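Local coordinates for protein fusolin (PDB 4OW5) that probably binds chitin and may cleave it oxidatively as a lytic polysaccharide monooxygenase, enhancing entomopoxvirus virulence and crystallizing in vivo into viral spindles, at residues T128-V132 with G201-R205; N40-K44 with D107-V113; I178-R184 with N193-T198. All coordinates share one frame; numbering follows the deposited sequence. Where two conformers were deposited one is given.

Interaction 1: T128-V132 with G201-R205; sequences TVSTV and GIPVR. With EDO (1,2-ethanediol), chain G.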
loop_
_atom_site.group_PDB
_atom_site.type_symbol
_atom_site.label_atom_id
_atom_site.label_comp_id
_atom_site.label_asym_id
_atom_site.label_seq_id
_atom_site.Cartn_x
_atom_site.Cartn_y
_atom_site.Cartn_z
ATOM N N THR A 128 3.714 7.665 12.702
ATOM C CA THR A 128 4.804 7.154 13.515
ATOM C C THR A 128 4.328 6.248 14.646
ATOM O O THR A 128 5.192 5.644 15.254
ATOM C CB THR A 128 5.649 8.296 14.084
ATOM O OG1 THR A 128 4.853 9.068 14.969
ATOM C CG2 THR A 128 6.291 9.149 13.012
ATOM N N VAL A 129 2.994 6.101 14.916
ATOM C CA VAL A 129 2.497 5.166 15.956
ATOM C C VAL A 129 2.982 3.764 15.720
ATOM O O VAL A 129 2.946 3.296 14.588
ATOM C CB VAL A 129 0.945 5.090 16.113
ATOM C CG1 VAL A 129 0.408 6.303 16.815
ATOM C CG2 VAL A 129 0.220 4.808 14.783
ATOM N N SER A 130 3.355 3.065 16.779
ATOM C CA SER A 130 3.831 1.683 16.672
ATOM C C SER A 130 2.680 0.671 16.804
ATOM O O SER A 130 2.789 -0.452 16.286
ATOM C CB SER A 130 4.886 1.410 17.731
ATOM O OG SER A 130 4.450 1.934 18.978
ATOM N N THR A 131 1.609 1.037 17.544
ATOM C CA THR A 131 0.433 0.196 17.703
ATOM C C THR A 131 -0.824 1.035 17.664
ATOM O O THR A 131 -0.811 2.183 18.088
ATOM C CB THR A 131 0.472 -0.605 19.021
ATOM O OG1 THR A 131 0.416 0.311 20.112
ATOM C CG2 THR A 131 1.692 -1.510 19.125
ATOM N N VAL A 132 -1.900 0.455 17.170
ATOM C CA VAL A 132 -3.207 1.109 17.080
ATOM C C VAL A 132 -4.201 0.251 17.845
ATOM O O VAL A 132 -4.422 -0.908 17.459
ATOM C CB VAL A 132 -3.673 1.306 15.610
ATOM C CG1 VAL A 132 -5.095 1.840 15.548
ATOM C CG2 VAL A 132 -2.741 2.240 14.856
ATOM N N GLY A 201 -4.034 -3.894 21.117
ATOM C CA GLY A 201 -3.124 -3.015 20.421
ATOM C C GLY A 201 -2.663 -3.764 19.197
ATOM O O GLY A 201 -2.120 -4.853 19.324
ATOM N N ILE A 202 -2.960 -3.253 18.022
ATOM C CA ILE A 202 -2.579 -3.909 16.760
ATOM C C ILE A 202 -1.266 -3.344 16.284
ATOM O O ILE A 202 -1.206 -2.141 16.054
ATOM C CB ILE A 202 -3.682 -3.704 15.696
ATOM C CG1 ILE A 202 -5.053 -4.187 16.225
ATOM C CG2 ILE A 202 -3.312 -4.412 14.386
ATOM C CD1 ILE A 202 -5.124 -5.682 16.580
ATOM N N PRO A 203 -0.224 -4.176 16.081
ATOM C CA PRO A 203 1.037 -3.643 15.538
ATOM C C PRO A 203 0.779 -2.990 14.189
ATOM O O PRO A 203 0.056 -3.538 13.357
ATOM C CB PRO A 203 1.944 -4.891 15.407
ATOM C CG PRO A 203 1.321 -5.906 16.322
ATOM C CD PRO A 203 -0.144 -5.634 16.306
ATOM N N VAL A 204 1.322 -1.808 13.992
ATOM C CA VAL A 204 1.125 -1.151 12.758
ATOM C C VAL A 204 1.905 -1.986 11.687
ATOM O O VAL A 204 2.833 -2.762 11.982
ATOM C CB VAL A 204 1.468 0.365 12.827
ATOM C CG1 VAL A 204 1.296 1.039 11.484
ATOM C CG2 VAL A 204 0.539 1.048 13.813
ATOM N N ARG A 205 1.288 -2.050 10.549
ATOM C CA ARG A 205 1.786 -2.749 9.368
ATOM C C ARG A 205 1.776 -1.721 8.277
ATOM O O ARG A 205 0.882 -0.865 8.249
ATOM C CB ARG A 205 0.869 -3.938 9.036
ATOM C CG ARG A 205 0.989 -5.117 9.995
ATOM C CD ARG A 205 2.109 -6.027 9.614
ATOM N NE ARG A 205 2.237 -7.183 10.509
ATOM C CZ ARG A 205 2.848 -7.170 11.686
ATOM N NH1 ARG A 205 3.393 -6.054 12.152
ATOM N NH2 ARG A 205 2.926 -8.276 12.409
HETATM C C1 EDO G . 5.671 -7.559 14.462
HETATM O O1 EDO G . 4.334 -7.752 14.903
HETATM C C2 EDO G . 6.057 -6.073 14.630
HETATM O O2 EDO G . 6.818 -5.659 13.503
#

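Interaction 2: N40-K44 with D107-V113; sequences NVYNK and DKTGMDV. With EDO (1,2-ethanediol), chain H; EDO (1,2-ethanediol), chain E.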
loop_
_atom_site.group_PDB
_atom_site.type_symbol
_atom_site.label_atom_id
_atom_site.label_comp_id
_atom_site.label_asym_id
_atom_site.label_seq_id
_atom_site.Cartn_x
_atom_site.Cartn_y
_atom_site.Cartn_z
ATOM N N ASN A 40 -14.719 -20.879 -7.105
ATOM C CA ASN A 40 -13.765 -21.955 -6.940
ATOM C C ASN A 40 -14.470 -23.204 -6.418
ATOM O O ASN A 40 -14.244 -24.308 -6.924
ATOM C CB ASN A 40 -12.616 -21.579 -5.983
ATOM C CG ASN A 40 -11.290 -21.455 -6.680
ATOM O OD1 ASN A 40 -11.213 -21.075 -7.847
ATOM N ND2 ASN A 40 -10.228 -21.890 -6.046
ATOM N N VAL A 41 -15.342 -23.029 -5.435
ATOM C CA VAL A 41 -16.068 -24.172 -4.865
ATOM C C VAL A 41 -17.065 -24.704 -5.896
ATOM O O VAL A 41 -17.133 -25.907 -6.099
ATOM C CB VAL A 41 -16.742 -23.807 -3.546
ATOM C CG1 VAL A 41 -17.631 -24.958 -3.070
ATOM C CG2 VAL A 41 -15.682 -23.464 -2.499
ATOM N N TYR A 42 -17.820 -23.825 -6.532
ATOM C CA TYR A 42 -18.752 -24.198 -7.593
ATOM C C TYR A 42 -18.010 -25.005 -8.705
ATOM O O TYR A 42 -18.420 -26.117 -9.044
ATOM C CB TYR A 42 -19.382 -22.923 -8.170
ATOM C CG TYR A 42 -20.401 -23.130 -9.270
ATOM C CD1 TYR A 42 -20.066 -22.930 -10.598
ATOM C CD2 TYR A 42 -21.728 -23.397 -8.970
ATOM C CE1 TYR A 42 -21.003 -23.093 -11.617
ATOM C CE2 TYR A 42 -22.683 -23.575 -9.981
ATOM C CZ TYR A 42 -22.309 -23.432 -11.306
ATOM O OH TYR A 42 -23.246 -23.590 -12.295
ATOM N N ASN A 43 -16.889 -24.485 -9.188
ATOM C CA ASN A 43 -16.131 -25.188 -10.246
ATOM C C ASN A 43 -15.490 -26.492 -9.745
ATOM O O ASN A 43 -15.429 -27.438 -10.524
ATOM C CB ASN A 43 -15.081 -24.283 -10.874
ATOM C CG ASN A 43 -15.676 -23.150 -11.657
ATOM O OD1 ASN A 43 -16.810 -23.209 -12.089
ATOM N ND2 ASN A 43 -14.962 -22.060 -11.789
ATOM N N LYS A 44 -15.083 -26.583 -8.468
ATOM C CA LYS A 44 -14.504 -27.805 -7.884
ATOM C C LYS A 44 -15.521 -28.960 -7.900
ATOM O O LYS A 44 -15.189 -30.083 -8.295
ATOM C CB LYS A 44 -14.024 -27.548 -6.463
ATOM C CG LYS A 44 -13.243 -28.707 -5.823
ATOM C CD LYS A 44 -12.830 -28.244 -4.412
ATOM C CE LYS A 44 -12.119 -29.282 -3.592
ATOM N NZ LYS A 44 -11.602 -28.682 -2.335
ATOM N N ASP A 107 -17.340 -27.717 2.324
ATOM C CA ASP A 107 -16.127 -27.195 1.696
ATOM C C ASP A 107 -16.178 -25.660 1.743
ATOM O O ASP A 107 -17.036 -25.050 1.104
ATOM C CB ASP A 107 -15.973 -27.698 0.268
ATOM C CG ASP A 107 -14.652 -27.301 -0.376
ATOM O OD1 ASP A 107 -14.115 -26.218 -0.033
ATOM O OD2 ASP A 107 -14.157 -28.062 -1.219
ATOM N N LYS A 108 -15.267 -25.045 2.508
ATOM C CA LYS A 108 -15.200 -23.584 2.624
ATOM C C LYS A 108 -13.868 -23.067 2.093
ATOM O O LYS A 108 -13.533 -21.901 2.312
ATOM C CB LYS A 108 -15.417 -23.139 4.069
ATOM C CG LYS A 108 -16.828 -23.489 4.584
ATOM C CD LYS A 108 -16.878 -23.382 6.059
ATOM C CE LYS A 108 -18.241 -23.621 6.649
ATOM N NZ LYS A 108 -18.171 -24.770 7.583
ATOM N N THR A 109 -13.150 -23.894 1.332
ATOM C CA THR A 109 -11.810 -23.612 0.803
ATOM C C THR A 109 -11.720 -22.468 -0.174
ATOM O O THR A 109 -10.613 -21.962 -0.350
ATOM C CB THR A 109 -11.146 -24.826 0.186
ATOM O OG1 THR A 109 -11.931 -25.293 -0.904
ATOM C CG2 THR A 109 -10.914 -25.906 1.187
ATOM N N GLY A 110 -12.833 -21.984 -0.725
ATOM C CA GLY A 110 -12.807 -20.795 -1.566
ATOM C C GLY A 110 -12.320 -19.593 -0.778
ATOM O O GLY A 110 -11.647 -18.720 -1.318
ATOM N N MET A 111 -12.560 -19.585 0.548
ATOM C CA MET A 111 -12.140 -18.480 1.408
ATOM C C MET A 111 -10.627 -18.448 1.630
ATOM O O MET A 111 -10.140 -17.446 2.150
ATOM C CB MET A 111 -12.905 -18.523 2.751
ATOM C CG MET A 111 -14.425 -18.269 2.576
ATOM S SD MET A 111 -14.764 -16.609 1.890
ATOM C CE MET A 111 -16.483 -16.782 1.367
ATOM N N ASP A 112 -9.869 -19.461 1.178
ATOM C CA ASP A 112 -8.406 -19.478 1.335
ATOM C C ASP A 112 -7.668 -19.164 0.028
ATOM O O ASP A 112 -6.438 -19.224 0.011
ATOM C CB ASP A 112 -7.939 -20.817 1.897
ATOM C CG ASP A 112 -8.100 -20.849 3.388
ATOM O OD1 ASP A 112 -7.289 -20.155 4.102
ATOM O OD2 ASP A 112 -9.007 -21.538 3.857
ATOM N N VAL A 113 -8.376 -18.769 -1.047
ATOM C CA VAL A 113 -7.671 -18.362 -2.239
ATOM C C VAL A 113 -6.961 -17.026 -1.924
ATOM O O VAL A 113 -7.399 -16.283 -1.064
ATOM C CB VAL A 113 -8.561 -18.250 -3.502
ATOM C CG1 VAL A 113 -9.255 -19.567 -3.835
ATOM C CG2 VAL A 113 -9.542 -17.111 -3.390
HETATM C C1 EDO H . -5.935 -17.385 3.169
HETATM O O1 EDO H . -5.249 -18.589 3.173
HETATM C C2 EDO H . -5.787 -16.627 1.845
HETATM O O2 EDO H . -5.919 -15.272 2.202
HETATM C C1 EDO E . -18.250 -20.225 -13.006
HETATM O O1 EDO E . -18.271 -21.504 -13.621
HETATM C C2 EDO E . -17.166 -19.352 -13.644
HETATM O O2 EDO E . -15.861 -19.835 -13.326
HETATM O O HOH W 1 -10.493 -22.826 -3.332
HETATM O O HOH W 2 -9.439 -26.236 -2.702
#

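Interaction 3: I178-R184 with N193-T198; sequences IPLVQRR and NLVYRT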
loop_
_atom_site.group_PDB
_atom_site.type_symbol
_atom_site.label_atom_id
_atom_site.label_comp_id
_atom_site.label_asym_id
_atom_site.label_seq_id
_atom_site.Cartn_x
_atom_site.Cartn_y
_atom_site.Cartn_z
ATOM N N ILE A 178 -12.927 -13.493 27.150
ATOM C CA ILE A 178 -13.537 -12.190 26.911
ATOM C C ILE A 178 -14.970 -12.299 27.478
ATOM O O ILE A 178 -15.699 -13.184 27.046
ATOM C CB ILE A 178 -13.527 -11.800 25.405
ATOM C CG1 ILE A 178 -12.119 -11.898 24.796
ATOM C CG2 ILE A 178 -14.120 -10.410 25.207
ATOM C CD1 ILE A 178 -12.066 -11.510 23.388
ATOM N N PRO A 179 -15.401 -11.520 28.487
ATOM C CA PRO A 179 -16.775 -11.694 28.974
ATOM C C PRO A 179 -17.791 -11.141 27.965
ATOM O O PRO A 179 -17.489 -10.227 27.194
ATOM C CB PRO A 179 -16.786 -10.893 30.283
ATOM C CG PRO A 179 -15.840 -9.763 29.999
ATOM C CD PRO A 179 -14.725 -10.401 29.175
ATOM N N LEU A 180 -18.975 -11.741 27.945
ATOM C CA LEU A 180 -20.095 -11.247 27.150
ATOM C C LEU A 180 -20.579 -9.888 27.698
ATOM O O LEU A 180 -20.700 -9.718 28.914
ATOM C CB LEU A 180 -21.235 -12.258 27.230
ATOM C CG LEU A 180 -21.069 -13.456 26.392
ATOM C CD1 LEU A 180 -21.831 -14.635 26.971
ATOM C CD2 LEU A 180 -21.480 -13.164 24.985
ATOM N N VAL A 181 -20.853 -8.934 26.821
ATOM C CA VAL A 181 -21.333 -7.598 27.210
ATOM C C VAL A 181 -22.490 -7.233 26.350
ATOM O O VAL A 181 -22.609 -7.765 25.249
ATOM C CB VAL A 181 -20.254 -6.487 27.136
ATOM C CG1 VAL A 181 -19.322 -6.542 28.341
ATOM C CG2 VAL A 181 -19.475 -6.529 25.809
ATOM N N GLN A 182 -23.339 -6.291 26.818
ATOM C CA GLN A 182 -24.449 -5.830 26.015
ATOM C C GLN A 182 -23.902 -5.104 24.816
ATOM O O GLN A 182 -22.963 -4.303 24.946
ATOM C CB GLN A 182 -25.425 -4.898 26.788
ATOM C CG GLN A 182 -26.738 -4.656 26.034
ATOM C CD GLN A 182 -27.556 -3.543 26.652
ATOM O OE1 GLN A 182 -27.969 -3.618 27.805
ATOM N NE2 GLN A 182 -27.797 -2.467 25.911
ATOM N N ARG A 183 -24.496 -5.366 23.652
ATOM C CA ARG A 183 -24.104 -4.704 22.421
ATOM C C ARG A 183 -24.438 -3.215 22.534
ATOM O O ARG A 183 -25.442 -2.829 23.159
ATOM C CB ARG A 183 -24.828 -5.320 21.193
ATOM C CG ARG A 183 -26.262 -4.824 21.016
ATOM C CD ARG A 183 -27.054 -5.496 19.891
ATOM N NE ARG A 183 -26.939 -4.822 18.599
ATOM C CZ ARG A 183 -27.504 -3.658 18.269
ATOM N NH1 ARG A 183 -28.237 -2.985 19.155
ATOM N NH2 ARG A 183 -27.322 -3.147 17.056
ATOM N N ARG A 184 -23.626 -2.386 21.930
ATOM C CA ARG A 184 -23.905 -0.963 21.945
ATOM C C ARG A 184 -24.930 -0.627 20.871
ATOM O O ARG A 184 -25.071 -1.379 19.916
ATOM C CB ARG A 184 -22.639 -0.171 21.694
ATOM C CG ARG A 184 -21.600 -0.239 22.786
ATOM C CD ARG A 184 -20.718 0.984 22.678
ATOM N NE ARG A 184 -19.525 0.879 23.515
ATOM C CZ ARG A 184 -18.426 0.216 23.183
ATOM N NH1 ARG A 184 -18.357 -0.441 22.025
ATOM N NH2 ARG A 184 -17.399 0.175 24.012
ATOM N N ASN A 193 -28.193 -9.737 21.289
ATOM C CA ASN A 193 -28.121 -8.560 22.176
ATOM C C ASN A 193 -26.799 -8.535 22.966
ATOM O O ASN A 193 -26.445 -7.499 23.532
ATOM C CB ASN A 193 -29.289 -8.560 23.169
ATOM C CG ASN A 193 -29.045 -9.398 24.416
ATOM O OD1 ASN A 193 -28.967 -10.633 24.366
ATOM N ND2 ASN A 193 -28.899 -8.757 25.566
ATOM N N LEU A 194 -26.072 -9.667 23.003
ATOM C CA LEU A 194 -24.766 -9.780 23.657
ATOM C C LEU A 194 -23.674 -9.959 22.586
ATOM O O LEU A 194 -23.898 -10.616 21.573
ATOM C CB LEU A 194 -24.723 -10.960 24.635
ATOM C CG LEU A 194 -25.653 -10.893 25.856
ATOM C CD1 LEU A 194 -25.556 -12.153 26.658
ATOM C CD2 LEU A 194 -25.333 -9.707 26.713
ATOM N N VAL A 195 -22.521 -9.362 22.809
ATOM C CA VAL A 195 -21.340 -9.483 21.953
ATOM C C VAL A 195 -20.137 -9.742 22.844
ATOM O O VAL A 195 -20.199 -9.520 24.059
ATOM C CB VAL A 195 -21.115 -8.213 21.081
ATOM C CG1 VAL A 195 -22.197 -8.062 20.014
ATOM C CG2 VAL A 195 -21.014 -6.949 21.935
ATOM N N TYR A 196 -19.041 -10.169 22.244
ATOM C CA TYR A 196 -17.744 -10.247 22.883
ATOM C C TYR A 196 -16.975 -9.047 22.390
ATOM O O TYR A 196 -16.867 -8.878 21.175
ATOM C CB TYR A 196 -16.993 -11.512 22.549
ATOM C CG TYR A 196 -17.598 -12.772 23.109
ATOM C CD1 TYR A 196 -17.311 -13.181 24.393
ATOM C CD2 TYR A 196 -18.318 -13.636 22.300
ATOM C CE1 TYR A 196 -17.828 -14.365 24.908
ATOM C CE2 TYR A 196 -18.860 -14.811 22.803
ATOM C CZ TYR A 196 -18.638 -15.160 24.120
ATOM O OH TYR A 196 -19.156 -16.337 24.590
ATOM N N ARG A 197 -16.496 -8.189 23.295
ATOM C CA ARG A 197 -15.683 -7.020 22.930
ATOM C C ARG A 197 -14.432 -6.921 23.744
ATOM O O ARG A 197 -14.490 -7.083 24.949
ATOM C CB ARG A 197 -16.414 -5.706 23.126
ATOM C CG ARG A 197 -17.512 -5.404 22.193
ATOM C CD ARG A 197 -17.878 -3.924 22.272
ATOM N NE ARG A 197 -18.216 -3.452 23.619
ATOM C CZ ARG A 197 -19.447 -3.330 24.131
ATOM N NH1 ARG A 197 -20.510 -3.655 23.414
ATOM N NH2 ARG A 197 -19.617 -2.867 25.363
ATOM N N THR A 198 -13.325 -6.551 23.113
ATOM C CA THR A 198 -12.046 -6.344 23.795
ATOM C C THR A 198 -11.178 -5.398 22.960
ATOM O O THR A 198 -11.270 -5.431 21.751
ATOM C CB THR A 198 -11.329 -7.708 24.035
ATOM O OG1 THR A 198 -10.301 -7.542 24.994
ATOM C CG2 THR A 198 -10.748 -8.329 22.766
HETATM O O HOH W 3 -16.438 -8.141 26.077
HETATM O O HOH W 4 -21.102 -3.303 20.512
#

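Interaction 1: T128-V132 with G201-R205
Val-132 and Ile-202 face each other as an antiparallel hydrogen-bonded pair at the end of a two-strand ladder, in the fibronectin type III-like beta sandwich that forms the core of the LPMO fold. Strand 131-140 begins here just as strand 194-203 runs out, and the ladder illustrates how the frayed end of a pair of inner strands can be tight on one face and loose on the other. Val-132 N gives a nearly straight bond to Ile-202 O (2.9 Å), and Ile-202 N returns one to Val-132 O (2.8 Å). A third bond, Val-204 N to Ser-130 O at 3.0 Å, carries the pairing past the end of the strand.

The packed side is apolar. Val-204 holds CG1 anti to its own nitrogen (chi1 178°), which leaves CG2 to wedge between the branches of the other segment: it lies 3.6 Å from Val-132 CG2 and 3.9 Å from Val-129 CG2. Phe-233 of strand 223-234, in the other sheet, packs against Val-132, Ile-202 and Val-204, so Val-132 and Ile-202 face the sandwich interior, with Val-204 and Val-129 at its margin.

On the other face, Thr-131 and Pro-203 form a non-hydrogen-bonded pair with little side-chain contact; Thr-131 is exposed, as is Ser-130, whose CB points away from the partner strand. Beyond Pro-203, Arg-205 turns back and also reaches Thr-154 O. An ethanediol, probably from the crystallisation liquor, sits at the edge of its guanidinium, where Arg-205 NH2 donates to ethanediol O1 at 2.9 Å.

Interaction 2: N40-K44 with D107-V113
Asn-40 and Val-113 approach from opposite sides, Asn-40 ND2 lying 3.4 Å from Val-113 CG1. The pairing joins helix 32-47 to a short 3-10 turn, residues 109-112, within the helical and loop region that accompanies the LPMO beta sandwich. The same ND2 donates to a water at 2.9 Å, which in turn makes a weak bond to Thr-109 O. The amide is gripped from outside as well: in the second subunit, Asp-243 O accepts from ND2 and Ile-245 N donates to OD1, which would fix the rotation of the group and ties this contact to the dimer.

One residue on, Val-41 supplies the apolar part. Its CG2 settles over the start of the 3-10 turn, 3.7 Å from Gly-110 N, and runs alongside the carboxylate of Asp-107, pointing the other way. Since Gly-110 has no side chain, the helix can come this close.

Lys-44 closes the sequence with a fully extended chain, CG anti to the backbone N (chi1 -173°), which carries NZ to Asp-107 OD2 in a 2.9 Å salt bridge on the syn side of that oxygen. The other oxygen, Asp-107 OD1, is held by Thr-109 N at 2.9 Å, an Asx turn, and by the Thr-109 hydroxyl. Its own loop thus holds the carboxylate in the orientation in which Lys-44 meets it, and a second water links Lys-44 NZ to Thr-109 OG1.

Around this interface, helix 52-64 packs Met-62 on Val-41 and Phe-63 on Met-111, while the 107-113 loop leads from helix 80-87 toward strand 120-123.

Interaction 3: I178-R184 with N193-T198
Leu-180 lays its CD2 methyl over one face of the Tyr-196 ring, a CH-pi contact 3.8 Å from the centroid of that ring. At the ring's edge Ile-178 O approaches Tyr-196 CD1 to 3.1 Å, and the phenol OH is bonded to Glu-145. This is a beta hairpin: Val-181 and Val-195 exchange two almost linear backbone bonds, and Arg-183 N continues the pairing to Asn-193 O.

On the Val-181 and Val-195 side of the hairpin, the Arg-197 guanidinium is sandwiched. In one of two deposited conformers, Val-181 CG2 sits over its centre, 3.6 Å from Arg-197 CZ, and Arg-184 stacks on the opposite side, the two guanidinium planes 26° apart. A bend at chi3 (-55°) brings Arg-197 NH1 to Gln-182 O at 3.0 Å. The like charges are probably eased by Glu-135, which forms a salt bridge with Arg-184 and a long, weak ion pair with Arg-197; Arg-184 also donates to Met-359 O of the second subunit.

Strand 180-182 is the outermost strand of its sheet within this chain. Strand 194-203 lies between it and strand 131-140, with which it makes backbone hydrogen bonds, Tyr-196 to Phe-138 and Thr-198 to Phe-136.

In the fold
Interactions 1 and 3 use the two ends of strand 194-203: residues 193-198 pair with outer strand 180-182, while 201-205 meet strand 131-140 on the other side, their centres about 24 Å apart in one sheet. Interaction 2 belongs to the helical and loop region, about 33 Å from interaction 1 and about 32 Å from interaction 3 between centres, with nothing touching. Interaction 3 comes nearest the metal site, the Tyr-196 side chain lying about 6 Å from that of His-144 and about 10 Å from that of His-1, residues that bind copper or zinc although no metal is bound in this model. All three contacts also touch the second subunit.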